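Local coordinates for hemoglobin subunit beta (Isurus oxyrinchus, PDB 3MKB), which probably carries oxygen on its haem as the beta chain of the shark's four-chain haemoglobin, at residues 61-66 and 73-78; 35-40 and 93-98; 69-74 and 128-133. All coordinates share one frame; numbering follows the deposited sequence.

Contact 1: residues 61-66 and 73-78. With HEM (protoporphyrin IX containing Fe), chain F.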
loop_
_atom_site.group_PDB
_atom_site.type_symbol
_atom_site.label_atom_id
_atom_site.label_comp_id
_atom_site.label_asym_id
_atom_site.label_seq_id
_atom_site.Cartn_x
_atom_site.Cartn_y
_atom_site.Cartn_z
ATOM N N LEU B 61 -11.003 -5.518 -20.992
ATOM C CA LEU B 61 -10.042 -4.437 -21.230
ATOM C C LEU B 61 -10.400 -3.715 -22.530
ATOM O O LEU B 61 -10.496 -2.480 -22.578
ATOM C CB LEU B 61 -8.622 -5.001 -21.249
ATOM C CG LEU B 61 -8.181 -5.537 -19.898
ATOM C CD1 LEU B 61 -6.773 -6.024 -19.998
ATOM C CD2 LEU B 61 -8.346 -4.476 -18.780
ATOM N N GLN B 62 -10.684 -4.507 -23.571
ATOM C CA GLN B 62 -11.105 -3.938 -24.836
ATOM C C GLN B 62 -12.385 -3.099 -24.659
ATOM O O GLN B 62 -12.512 -2.021 -25.255
ATOM C CB GLN B 62 -11.241 -5.036 -25.901
ATOM C CG GLN B 62 -9.894 -5.492 -26.528
ATOM C CD GLN B 62 -9.893 -5.496 -28.091
ATOM O OE1 GLN B 62 -8.910 -5.937 -28.737
ATOM N NE2 GLN B 62 -10.986 -4.996 -28.694
ATOM N N ASP B 63 -13.295 -3.566 -23.791
ATOM C CA ASP B 63 -14.518 -2.796 -23.450
ATOM C C ASP B 63 -14.200 -1.443 -22.816
ATOM O O ASP B 63 -14.830 -0.418 -23.152
ATOM C CB ASP B 63 -15.461 -3.661 -22.570
ATOM C CG ASP B 63 -16.819 -2.989 -22.270
ATOM O OD1 ASP B 63 -17.201 -3.041 -21.070
ATOM O OD2 ASP B 63 -17.522 -2.454 -23.193
ATOM N N ALA B 64 -13.190 -1.425 -21.935
ATOM C CA ALA B 64 -12.672 -0.168 -21.347
ATOM C C ALA B 64 -11.988 0.680 -22.398
ATOM O O ALA B 64 -12.134 1.886 -22.393
ATOM C CB ALA B 64 -11.685 -0.432 -20.158
ATOM N N VAL B 65 -11.246 0.022 -23.295
ATOM C CA VAL B 65 -10.604 0.707 -24.404
ATOM C C VAL B 65 -11.636 1.427 -25.261
ATOM O O VAL B 65 -11.456 2.618 -25.538
ATOM C CB VAL B 65 -9.720 -0.207 -25.279
ATOM C CG1 VAL B 65 -9.197 0.587 -26.500
ATOM C CG2 VAL B 65 -8.580 -0.811 -24.447
ATOM N N LYS B 66 -12.710 0.718 -25.645
ATOM C CA LYS B 66 -13.724 1.311 -26.547
ATOM C C LYS B 66 -14.463 2.461 -25.922
ATOM O O LYS B 66 -15.237 3.124 -26.596
ATOM C CB LYS B 66 -14.737 0.271 -27.026
ATOM C CG LYS B 66 -14.571 -0.175 -28.488
ATOM C CD LYS B 66 -13.701 -1.457 -28.626
ATOM C CE LYS B 66 -12.188 -1.169 -28.394
ATOM N NZ LYS B 66 -11.320 -2.358 -28.125
ATOM N N ALA B 73 -18.989 3.102 -15.631
ATOM C CA ALA B 73 -20.320 2.723 -16.119
ATOM C C ALA B 73 -20.413 1.365 -16.887
ATOM O O ALA B 73 -21.463 0.723 -16.848
ATOM C CB ALA B 73 -20.902 3.877 -16.955
ATOM N N GLU B 74 -19.345 0.916 -17.556
ATOM C CA GLU B 74 -19.419 -0.344 -18.314
ATOM C C GLU B 74 -19.026 -1.532 -17.447
ATOM O O GLU B 74 -19.204 -2.704 -17.830
ATOM C CB GLU B 74 -18.572 -0.317 -19.603
ATOM C CG GLU B 74 -18.506 1.048 -20.356
ATOM C CD GLU B 74 -19.676 1.351 -21.309
ATOM O OE1 GLU B 74 -20.309 0.414 -21.877
ATOM O OE2 GLU B 74 -19.938 2.551 -21.524
ATOM N N PHE B 75 -18.498 -1.243 -16.267
ATOM C CA PHE B 75 -17.970 -2.317 -15.461
ATOM C C PHE B 75 -18.887 -2.715 -14.286
ATOM O O PHE B 75 -18.533 -3.585 -13.481
ATOM C CB PHE B 75 -16.524 -1.951 -15.012
ATOM C CG PHE B 75 -15.443 -2.482 -15.919
ATOM C CD1 PHE B 75 -14.501 -3.395 -15.431
ATOM C CD2 PHE B 75 -15.351 -2.082 -17.262
ATOM C CE1 PHE B 75 -13.488 -3.924 -16.243
ATOM C CE2 PHE B 75 -14.339 -2.603 -18.086
ATOM C CZ PHE B 75 -13.396 -3.523 -17.571
ATOM N N VAL B 76 -20.073 -2.095 -14.200
ATOM C CA VAL B 76 -21.003 -2.359 -13.075
ATOM C C VAL B 76 -21.254 -3.843 -12.842
ATOM O O VAL B 76 -21.015 -4.361 -11.730
ATOM C CB VAL B 76 -22.340 -1.531 -13.141
ATOM C CG1 VAL B 76 -23.021 -1.501 -11.768
ATOM C CG2 VAL B 76 -22.071 -0.134 -13.544
ATOM N N ASN B 77 -21.690 -4.536 -13.884
ATOM C CA ASN B 77 -22.006 -5.945 -13.766
ATOM C C ASN B 77 -20.747 -6.788 -13.573
ATOM O O ASN B 77 -20.777 -7.800 -12.851
ATOM C CB ASN B 77 -22.806 -6.415 -14.989
ATOM C CG ASN B 77 -23.885 -5.419 -15.396
ATOM O OD1 ASN B 77 -23.862 -4.858 -16.522
ATOM N ND2 ASN B 77 -24.824 -5.143 -14.462
ATOM N N ILE B 78 -19.641 -6.376 -14.214
ATOM C CA ILE B 78 -18.364 -7.093 -14.052
ATOM C C ILE B 78 -17.950 -6.997 -12.589
ATOM O O ILE B 78 -17.572 -7.970 -11.957
ATOM C CB ILE B 78 -17.247 -6.550 -15.006
ATOM C CG1 ILE B 78 -17.494 -7.002 -16.450
ATOM C CG2 ILE B 78 -15.834 -7.070 -14.575
ATOM C CD1 ILE B 78 -17.105 -5.981 -17.510
HETATM C CHA HEM F . -14.300 -13.477 -14.396
HETATM C CHB HEM F . -12.604 -9.288 -16.082
HETATM C CHC HEM F . -9.351 -9.371 -12.574
HETATM C CHD HEM F . -10.863 -13.744 -11.010
HETATM C C1A HEM F . -14.149 -12.301 -15.063
HETATM C C2A HEM F . -15.061 -11.830 -16.051
HETATM C C3A HEM F . -14.584 -10.695 -16.525
HETATM C C4A HEM F . -13.370 -10.410 -15.847
HETATM C CMA HEM F . -15.245 -9.828 -17.618
HETATM C CAA HEM F . -16.353 -12.538 -16.520
HETATM C CBA HEM F . -17.508 -12.226 -15.577
HETATM C CGA HEM F . -18.774 -12.828 -16.165
HETATM O O1A HEM F . -19.366 -12.228 -17.097
HETATM O O2A HEM F . -19.187 -13.908 -15.707
HETATM C C1B HEM F . -11.560 -8.912 -15.311
HETATM C C2B HEM F . -10.749 -7.706 -15.462
HETATM C C3B HEM F . -9.840 -7.759 -14.471
HETATM C C4B HEM F . -10.054 -8.977 -13.678
HETATM C CMB HEM F . -10.868 -6.576 -16.537
HETATM C CAB HEM F . -8.753 -6.711 -14.186
HETATM C CBB HEM F . -8.719 -6.245 -12.930
HETATM C C1C HEM F . -9.459 -10.574 -11.870
HETATM C C2C HEM F . -8.564 -11.055 -10.840
HETATM C C3C HEM F . -8.969 -12.253 -10.447
HETATM C C4C HEM F . -10.154 -12.583 -11.173
HETATM C CMC HEM F . -7.312 -10.372 -10.289
HETATM C CAC HEM F . -8.330 -13.139 -9.351
HETATM C CBC HEM F . -6.988 -13.288 -9.247
HETATM C C1D HEM F . -11.889 -14.123 -11.816
HETATM C C2D HEM F . -12.580 -15.398 -11.804
HETATM C C3D HEM F . -13.642 -15.279 -12.880
HETATM C C4D HEM F . -13.491 -13.962 -13.431
HETATM C CMD HEM F . -12.298 -16.623 -10.910
HETATM C CAD HEM F . -14.690 -16.317 -13.351
HETATM C CBD HEM F . -14.081 -17.293 -14.330
HETATM C CGD HEM F . -15.135 -18.399 -14.501
HETATM O O1D HEM F . -15.683 -18.521 -15.629
HETATM O O2D HEM F . -15.469 -19.180 -13.541
HETATM N NA HEM F . -13.096 -11.412 -14.945
HETATM N NB HEM F . -11.123 -9.631 -14.230
HETATM N NC HEM F . -10.436 -11.541 -12.054
HETATM N ND HEM F . -12.470 -13.313 -12.769
HETATM FE FE HEM F . -11.813 -11.428 -13.377
HETATM O O HOH W 1 -10.087 -12.233 -14.484
#

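Contact 2: residues 35-40 and 93-98. With HEM (protoporphyrin IX containing Fe), chain F.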
loop_
_atom_site.group_PDB
_atom_site.type_symbol
_atom_site.label_atom_id
_atom_site.label_comp_id
_atom_site.label_asym_id
_atom_site.label_seq_id
_atom_site.Cartn_x
_atom_site.Cartn_y
_atom_site.Cartn_z
ATOM N N PHE B 35 3.001 -13.909 -7.568
ATOM C CA PHE B 35 2.050 -13.768 -6.456
ATOM C C PHE B 35 1.136 -15.001 -6.292
ATOM O O PHE B 35 -0.047 -14.945 -6.619
ATOM C CB PHE B 35 1.177 -12.501 -6.629
ATOM C CG PHE B 35 1.961 -11.287 -6.976
ATOM C CD1 PHE B 35 1.868 -10.727 -8.266
ATOM C CD2 PHE B 35 2.824 -10.691 -6.028
ATOM C CE1 PHE B 35 2.604 -9.588 -8.609
ATOM C CE2 PHE B 35 3.567 -9.494 -6.348
ATOM C CZ PHE B 35 3.474 -8.969 -7.637
ATOM N N PRO B 36 1.676 -16.129 -5.754
ATOM C CA PRO B 36 0.972 -17.453 -5.759
ATOM C C PRO B 36 -0.385 -17.475 -5.090
ATOM O O PRO B 36 -1.270 -18.284 -5.429
ATOM C CB PRO B 36 1.955 -18.348 -4.995
ATOM C CG PRO B 36 3.203 -17.808 -5.326
ATOM C CD PRO B 36 3.001 -16.287 -5.159
ATOM N N TRP B 37 -0.588 -16.558 -4.151
ATOM C CA TRP B 37 -1.816 -16.591 -3.418
ATOM C C TRP B 37 -2.935 -16.255 -4.362
ATOM O O TRP B 37 -4.073 -16.605 -4.090
ATOM C CB TRP B 37 -1.765 -15.644 -2.198
ATOM C CG TRP B 37 -1.538 -14.186 -2.547
ATOM C CD1 TRP B 37 -2.473 -13.298 -2.866
ATOM C CD2 TRP B 37 -0.286 -13.515 -2.624
ATOM N NE1 TRP B 37 -1.915 -12.085 -3.110
ATOM C CE2 TRP B 37 -0.555 -12.191 -2.958
ATOM C CE3 TRP B 37 1.045 -13.904 -2.411
ATOM C CZ2 TRP B 37 0.433 -11.260 -3.137
ATOM C CZ3 TRP B 37 2.047 -12.955 -2.542
ATOM C CH2 TRP B 37 1.727 -11.643 -2.893
ATOM N N THR B 38 -2.612 -15.628 -5.497
ATOM C CA THR B 38 -3.638 -15.263 -6.500
ATOM C C THR B 38 -4.185 -16.454 -7.293
ATOM O O THR B 38 -5.212 -16.329 -7.950
ATOM C CB THR B 38 -3.111 -14.279 -7.525
ATOM O OG1 THR B 38 -2.010 -14.876 -8.227
ATOM C CG2 THR B 38 -2.658 -13.005 -6.838
ATOM N N ASN B 39 -3.496 -17.591 -7.242
ATOM C CA ASN B 39 -4.020 -18.810 -7.875
ATOM C C ASN B 39 -5.212 -19.433 -7.126
ATOM O O ASN B 39 -5.856 -20.343 -7.645
ATOM C CB ASN B 39 -2.900 -19.842 -8.185
ATOM C CG ASN B 39 -3.235 -20.768 -9.420
ATOM O OD1 ASN B 39 -2.334 -21.266 -10.096
ATOM N ND2 ASN B 39 -4.513 -20.993 -9.685
ATOM N N ALA B 40 -5.540 -18.907 -5.946
ATOM C CA ALA B 40 -6.560 -19.493 -5.069
ATOM C C ALA B 40 -7.914 -19.489 -5.704
ATOM O O ALA B 40 -8.738 -20.314 -5.386
ATOM C CB ALA B 40 -6.626 -18.756 -3.734
ATOM N N PHE B 93 -6.419 -7.067 -7.524
ATOM C CA PHE B 93 -6.552 -6.608 -8.922
ATOM C C PHE B 93 -5.260 -6.035 -9.571
ATOM O O PHE B 93 -4.938 -6.374 -10.700
ATOM C CB PHE B 93 -7.664 -5.558 -9.025
ATOM C CG PHE B 93 -9.092 -6.129 -8.903
ATOM C CD1 PHE B 93 -9.417 -7.348 -9.487
ATOM C CD2 PHE B 93 -10.084 -5.431 -8.213
ATOM C CE1 PHE B 93 -10.660 -7.885 -9.394
ATOM C CE2 PHE B 93 -11.374 -5.934 -8.138
ATOM C CZ PHE B 93 -11.670 -7.187 -8.717
ATOM N N HIS B 94 -4.544 -5.141 -8.886
ATOM C CA HIS B 94 -3.330 -4.563 -9.455
ATOM C C HIS B 94 -2.198 -5.581 -9.645
ATOM O O HIS B 94 -1.231 -5.294 -10.287
ATOM C CB HIS B 94 -2.837 -3.361 -8.595
ATOM C CG HIS B 94 -2.064 -3.773 -7.374
ATOM N ND1 HIS B 94 -0.690 -3.899 -7.365
ATOM C CD2 HIS B 94 -2.478 -4.140 -6.137
ATOM C CE1 HIS B 94 -0.290 -4.316 -6.172
ATOM N NE2 HIS B 94 -1.358 -4.484 -5.417
ATOM N N LEU B 95 -2.246 -6.717 -8.958
ATOM C CA LEU B 95 -1.242 -7.763 -9.186
ATOM C C LEU B 95 -1.393 -8.299 -10.613
ATOM O O LEU B 95 -0.428 -8.605 -11.270
ATOM C CB LEU B 95 -1.415 -8.879 -8.157
ATOM C CG LEU B 95 -1.334 -8.367 -6.720
ATOM C CD1 LEU B 95 -1.498 -9.553 -5.662
ATOM C CD2 LEU B 95 -0.011 -7.657 -6.529
ATOM N N LEU B 96 -2.625 -8.411 -11.077
ATOM C CA LEU B 96 -2.891 -8.741 -12.458
ATOM C C LEU B 96 -2.440 -7.652 -13.403
ATOM O O LEU B 96 -1.713 -7.907 -14.303
ATOM C CB LEU B 96 -4.364 -9.039 -12.691
ATOM C CG LEU B 96 -4.677 -9.448 -14.124
ATOM C CD1 LEU B 96 -3.808 -10.608 -14.550
ATOM C CD2 LEU B 96 -6.145 -9.794 -14.296
ATOM N N THR B 97 -2.896 -6.429 -13.185
ATOM C CA THR B 97 -2.560 -5.338 -14.105
ATOM C C THR B 97 -1.062 -5.034 -14.074
ATOM O O THR B 97 -0.503 -4.756 -15.076
ATOM C CB THR B 97 -3.384 -4.091 -13.851
ATOM O OG1 THR B 97 -3.102 -3.588 -12.534
ATOM C CG2 THR B 97 -4.914 -4.374 -14.031
ATOM N N ASP B 98 -0.408 -5.128 -12.925
ATOM C CA ASP B 98 1.075 -4.927 -12.870
ATOM C C ASP B 98 1.811 -5.993 -13.697
ATOM O O ASP B 98 2.843 -5.722 -14.305
ATOM C CB ASP B 98 1.606 -4.922 -11.418
ATOM C CG ASP B 98 1.233 -3.638 -10.657
ATOM O OD1 ASP B 98 0.933 -2.584 -11.296
ATOM O OD2 ASP B 98 1.201 -3.685 -9.410
HETATM C CHA HEM F . -14.300 -13.477 -14.396
HETATM C CHB HEM F . -12.604 -9.288 -16.082
HETATM C CHC HEM F . -9.351 -9.371 -12.574
HETATM C CHD HEM F . -10.863 -13.744 -11.010
HETATM C C1A HEM F . -14.149 -12.301 -15.063
HETATM C C2A HEM F . -15.061 -11.830 -16.051
HETATM C C3A HEM F . -14.584 -10.695 -16.525
HETATM C C4A HEM F . -13.370 -10.410 -15.847
HETATM C CMA HEM F . -15.245 -9.828 -17.618
HETATM C CAA HEM F . -16.353 -12.538 -16.520
HETATM C CBA HEM F . -17.508 -12.226 -15.577
HETATM C CGA HEM F . -18.774 -12.828 -16.165
HETATM O O1A HEM F . -19.366 -12.228 -17.097
HETATM O O2A HEM F . -19.187 -13.908 -15.707
HETATM C C1B HEM F . -11.560 -8.912 -15.311
HETATM C C2B HEM F . -10.749 -7.706 -15.462
HETATM C C3B HEM F . -9.840 -7.759 -14.471
HETATM C C4B HEM F . -10.054 -8.977 -13.678
HETATM C CMB HEM F . -10.868 -6.576 -16.537
HETATM C CAB HEM F . -8.753 -6.711 -14.186
HETATM C CBB HEM F . -8.719 -6.245 -12.930
HETATM C C1C HEM F . -9.459 -10.574 -11.870
HETATM C C2C HEM F . -8.564 -11.055 -10.840
HETATM C C3C HEM F . -8.969 -12.253 -10.447
HETATM C C4C HEM F . -10.154 -12.583 -11.173
HETATM C CMC HEM F . -7.312 -10.372 -10.289
HETATM C CAC HEM F . -8.330 -13.139 -9.351
HETATM C CBC HEM F . -6.988 -13.288 -9.247
HETATM C C1D HEM F . -11.889 -14.123 -11.816
HETATM C C2D HEM F . -12.580 -15.398 -11.804
HETATM C C3D HEM F . -13.642 -15.279 -12.880
HETATM C C4D HEM F . -13.491 -13.962 -13.431
HETATM C CMD HEM F . -12.298 -16.623 -10.910
HETATM C CAD HEM F . -14.690 -16.317 -13.351
HETATM C CBD HEM F . -14.081 -17.293 -14.330
HETATM C CGD HEM F . -15.135 -18.399 -14.501
HETATM O O1D HEM F . -15.683 -18.521 -15.629
HETATM O O2D HEM F . -15.469 -19.180 -13.541
HETATM N NA HEM F . -13.096 -11.412 -14.945
HETATM N NB HEM F . -11.123 -9.631 -14.230
HETATM N NC HEM F . -10.436 -11.541 -12.054
HETATM N ND HEM F . -12.470 -13.313 -12.769
HETATM FE FE HEM F . -11.813 -11.428 -13.377
HETATM O O HOH W 1 -10.087 -12.233 -14.484
#

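Contact 3: residues 69-74 and 128-133. With HEM (protoporphyrin IX containing Fe), chain F.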
loop_
_atom_site.group_PDB
_atom_site.type_symbol
_atom_site.label_atom_id
_atom_site.label_comp_id
_atom_site.label_asym_id
_atom_site.label_seq_id
_atom_site.Cartn_x
_atom_site.Cartn_y
_atom_site.Cartn_z
ATOM N N ASP B 69 -13.646 7.051 -21.636
ATOM C CA ASP B 69 -14.277 8.100 -20.800
ATOM C C ASP B 69 -15.412 7.591 -19.873
ATOM O O ASP B 69 -15.841 8.308 -18.975
ATOM C CB ASP B 69 -14.759 9.293 -21.657
ATOM C CG ASP B 69 -13.629 9.934 -22.467
ATOM O OD1 ASP B 69 -12.817 10.694 -21.901
ATOM O OD2 ASP B 69 -13.567 9.680 -23.684
ATOM N N ASP B 70 -15.896 6.376 -20.079
ATOM C CA ASP B 70 -16.994 5.873 -19.253
ATOM C C ASP B 70 -16.733 4.476 -18.719
ATOM O O ASP B 70 -17.647 3.669 -18.708
ATOM C CB ASP B 70 -18.302 5.817 -20.059
ATOM C CG ASP B 70 -18.680 7.147 -20.681
ATOM O OD1 ASP B 70 -19.012 7.164 -21.898
ATOM O OD2 ASP B 70 -18.654 8.173 -19.954
ATOM N N VAL B 71 -15.502 4.154 -18.318
ATOM C CA VAL B 71 -15.209 2.764 -17.976
ATOM C C VAL B 71 -16.058 2.300 -16.790
ATOM O O VAL B 71 -16.627 1.211 -16.829
ATOM C CB VAL B 71 -13.693 2.502 -17.722
ATOM C CG1 VAL B 71 -13.439 1.049 -17.315
ATOM C CG2 VAL B 71 -12.875 2.843 -18.963
ATOM N N LYS B 72 -16.104 3.125 -15.752
ATOM C CA LYS B 72 -16.830 2.870 -14.521
ATOM C C LYS B 72 -18.231 2.307 -14.861
ATOM O O LYS B 72 -18.584 1.183 -14.462
ATOM C CB LYS B 72 -16.937 4.208 -13.771
ATOM C CG LYS B 72 -17.492 4.198 -12.332
ATOM C CD LYS B 72 -16.389 4.196 -11.242
ATOM C CE LYS B 72 -15.765 5.582 -10.968
ATOM N NZ LYS B 72 -15.149 5.645 -9.588
ATOM N N ALA B 73 -18.989 3.102 -15.631
ATOM C CA ALA B 73 -20.320 2.723 -16.119
ATOM C C ALA B 73 -20.413 1.365 -16.887
ATOM O O ALA B 73 -21.463 0.723 -16.848
ATOM C CB ALA B 73 -20.902 3.877 -16.955
ATOM N N GLU B 74 -19.345 0.916 -17.556
ATOM C CA GLU B 74 -19.419 -0.344 -18.314
ATOM C C GLU B 74 -19.026 -1.532 -17.447
ATOM O O GLU B 74 -19.204 -2.704 -17.830
ATOM C CB GLU B 74 -18.572 -0.317 -19.603
ATOM C CG GLU B 74 -18.506 1.048 -20.356
ATOM C CD GLU B 74 -19.676 1.351 -21.309
ATOM O OE1 GLU B 74 -20.309 0.414 -21.877
ATOM O OE2 GLU B 74 -19.938 2.551 -21.524
ATOM N N ILE B 128 -8.819 -0.555 -12.514
ATOM C CA ILE B 128 -8.930 -1.076 -11.128
ATOM C C ILE B 128 -10.083 -0.354 -10.407
ATOM O O ILE B 128 -10.917 -0.988 -9.738
ATOM C CB ILE B 128 -7.615 -0.934 -10.307
ATOM C CG1 ILE B 128 -6.505 -1.838 -10.892
ATOM C CG2 ILE B 128 -7.866 -1.286 -8.794
ATOM C CD1 ILE B 128 -5.044 -1.414 -10.464
ATOM N N ASP B 129 -10.160 0.971 -10.568
ATOM C CA ASP B 129 -11.223 1.689 -9.858
ATOM C C ASP B 129 -12.599 1.199 -10.329
ATOM O O ASP B 129 -13.501 0.996 -9.524
ATOM C CB ASP B 129 -11.091 3.195 -10.057
ATOM C CG ASP B 129 -9.853 3.759 -9.441
ATOM O OD1 ASP B 129 -9.590 4.932 -9.702
ATOM O OD2 ASP B 129 -9.145 3.050 -8.703
ATOM N N ALA B 130 -12.732 0.965 -11.628
ATOM C CA ALA B 130 -14.004 0.549 -12.242
ATOM C C ALA B 130 -14.492 -0.823 -11.748
ATOM O O ALA B 130 -15.672 -0.990 -11.388
ATOM C CB ALA B 130 -13.872 0.537 -13.728
ATOM N N ILE B 131 -13.585 -1.803 -11.744
ATOM C CA ILE B 131 -13.895 -3.140 -11.294
ATOM C C ILE B 131 -13.982 -3.258 -9.737
ATOM O O ILE B 131 -14.606 -4.204 -9.206
ATOM C CB ILE B 131 -12.940 -4.190 -11.921
ATOM C CG1 ILE B 131 -13.573 -5.589 -11.885
ATOM C CG2 ILE B 131 -11.467 -4.034 -11.342
ATOM C CD1 ILE B 131 -12.748 -6.681 -12.586
ATOM N N SER B 132 -13.445 -2.267 -9.028
ATOM C CA SER B 132 -13.577 -2.189 -7.559
ATOM C C SER B 132 -14.811 -1.467 -7.044
ATOM O O SER B 132 -15.099 -1.531 -5.848
ATOM C CB SER B 132 -12.340 -1.547 -6.919
ATOM O OG SER B 132 -11.170 -2.220 -7.315
ATOM N N SER B 133 -15.560 -0.823 -7.930
ATOM C CA SER B 133 -16.560 0.154 -7.492
ATOM C C SER B 133 -17.770 -0.456 -6.755
ATOM O O SER B 133 -18.356 0.170 -5.873
ATOM C CB SER B 133 -17.022 1.032 -8.665
ATOM O OG SER B 133 -17.819 2.124 -8.178
HETATM C CHA HEM F . -14.300 -13.477 -14.396
HETATM C CHB HEM F . -12.604 -9.288 -16.082
HETATM C CHC HEM F . -9.351 -9.371 -12.574
HETATM C CHD HEM F . -10.863 -13.744 -11.010
HETATM C C1A HEM F . -14.149 -12.301 -15.063
HETATM C C2A HEM F . -15.061 -11.830 -16.051
HETATM C C3A HEM F . -14.584 -10.695 -16.525
HETATM C C4A HEM F . -13.370 -10.410 -15.847
HETATM C CMA HEM F . -15.245 -9.828 -17.618
HETATM C CAA HEM F . -16.353 -12.538 -16.520
HETATM C CBA HEM F . -17.508 -12.226 -15.577
HETATM C CGA HEM F . -18.774 -12.828 -16.165
HETATM O O1A HEM F . -19.366 -12.228 -17.097
HETATM O O2A HEM F . -19.187 -13.908 -15.707
HETATM C C1B HEM F . -11.560 -8.912 -15.311
HETATM C C2B HEM F . -10.749 -7.706 -15.462
HETATM C C3B HEM F . -9.840 -7.759 -14.471
HETATM C C4B HEM F . -10.054 -8.977 -13.678
HETATM C CMB HEM F . -10.868 -6.576 -16.537
HETATM C CAB HEM F . -8.753 -6.711 -14.186
HETATM C CBB HEM F . -8.719 -6.245 -12.930
HETATM C C1C HEM F . -9.459 -10.574 -11.870
HETATM C C2C HEM F . -8.564 -11.055 -10.840
HETATM C C3C HEM F . -8.969 -12.253 -10.447
HETATM C C4C HEM F . -10.154 -12.583 -11.173
HETATM C CMC HEM F . -7.312 -10.372 -10.289
HETATM C CAC HEM F . -8.330 -13.139 -9.351
HETATM C CBC HEM F . -6.988 -13.288 -9.247
HETATM C C1D HEM F . -11.889 -14.123 -11.816
HETATM C C2D HEM F . -12.580 -15.398 -11.804
HETATM C C3D HEM F . -13.642 -15.279 -12.880
HETATM C C4D HEM F . -13.491 -13.962 -13.431
HETATM C CMD HEM F . -12.298 -16.623 -10.910
HETATM C CAD HEM F . -14.690 -16.317 -13.351
HETATM C CBD HEM F . -14.081 -17.293 -14.330
HETATM C CGD HEM F . -15.135 -18.399 -14.501
HETATM O O1D HEM F . -15.683 -18.521 -15.629
HETATM O O2D HEM F . -15.469 -19.180 -13.541
HETATM N NA HEM F . -13.096 -11.412 -14.945
HETATM N NB HEM F . -11.123 -9.631 -14.230
HETATM N NC HEM F . -10.436 -11.541 -12.054
HETATM N ND HEM F . -12.470 -13.313 -12.769
HETATM FE FE HEM F . -11.813 -11.428 -13.377
HETATM O O HOH W 2 -18.007 -0.342 -12.330
HETATM O O HOH W 1 -10.087 -12.233 -14.484
#

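Contact 1: residues 61-66 and 73-78
Two acidic side chains, D63 and E74, meet here without a bond between them: D63 OD2 lies 4.2 Å from E74 OE1. The two carboxylates are turned nearly perpendicular to each other (80°). The touch itself is between D63 OD1 and the aliphatic E74 CB, 3.4 Å away. D63 makes it because its CG stands anti to the backbone N (chi1 -175°), which carries the carboxylate across to the other segment. The closeness of the two acids may raise the pKa of one of them. Deeper in, F75 takes over, its CE2 4.0 Å from the methyl A64 CB, which comes in obliquely to the ring. The contact belongs to the EF corner of the globin fold, where the end of helix 50-65 packs against the turn that leads through helix 71-74 into helix 76-85. The same F75 ring reaches the haem with its edge: methyl CMB lies near the ring plane, 3.7 Å from F75 CE1. One face of the ring carries I78 CD1 over its centre, 4.1 Å above the plane, while I78 CG1 touches haem methyl CMA at 3.8 Å. From the other segment, L61 CD2 approaches haem CMB at 4.0 Å. Behind L61, F15 of helix 5-17 and V127 of helix 114-132 continue the packing.

Contact 2: residues 35-40 and 93-98
The 3-10 C region of the globin fold meets the start of helix 93-108 through L95, whose CB and two methyls touch F35, W37 and T38. L95 CD2 sits over the centre of the F35 ring, a CH-pi contact 3.8 Å from the centroid and 8° off the normal. L95 CD1 packs 3.6 Å from W37 CZ2 and 3.8 Å from T38 CG2. With an alanine in place of F35, L95 CD2 would probably lose its ring face, opening a gap beside the helix. F35 O accepts from T38 N and T38 OG1, the hydroxyl placed between the backbone N and the carbonyl carbon (chi1 61°), which turns it back to within 2.5 Å of F35 O. H94 ND1 donates to D98 OD2 at 2.8 Å, from above the carboxylate plane. L96 CD2 reaches haem CHC at 3.7 Å. W37 bonds weakly to D94 of a neighbouring alpha subunit, while T38 rests on M31 and F32 of helix 20-34 and H94 on I128 of helix 114-132.

Contact 3: residues 69-74 and 128-133
At the EF corner of the globin fold, the short helix 71-74 lies against the end of helix 114-132, with A130 in the middle of the contact touching V71 and K72. The A130 methyl fits between two neighbours: CB is 3.6 Å from V71 CG1 and 3.8 Å from K72 CA. The small A130 side chain is consistent with the close approach of the backbones, K72 CA lying 4.3 Å from A130 CA. Water 2 joins the two main chains, donating one hydrogen to K72 O at 2.7 Å and the other to A130 O at 2.6 Å, so that both carbonyls have a partner where no direct bond links the segments. The K72 chain, kinked at its second and third torsions, runs along the outside, its CD passing 4.0 Å from S133 OG. On the inner side of helix 114-132, I131 belongs to the haem pocket: with CG1 anti to the backbone N (chi1 -158°) and the chain extended beyond, its CD1 touches haem C3B at 3.6 Å. V71 also packs on A64 of helix 50-65, and D69 forms a salt bridge with R8. Near the end of helix 114-132, I128 O takes both S132 N and S132 OG, which arrive from opposite faces of its carbonyl plane, the hydroxyl at 2.7 Å from I128 O and 38° out of that plane.

Overall arrangement
From the N terminus, the chain first passes 35-40, just after helix 20-34, and contact 2 brings it together with 93-98, closing a loop that encloses the whole of contact 1. Contact 1 closes a short turn from helix 50-65 to helix 76-85. Contact 3 begins at 69-74, sharing A73 and E74 with contact 1, and ends near the chain's C terminus at 128-133, so its loop crosses that of contact 2. Contacts 1 and 3 form one continuous patch, their centres about 7 Å apart, where I78 meets I131. Contact 2 lies about 20 Å from contact 1, centre to centre, but F93 and H94 pack on helix 114-132, and all three contacts touch the haem.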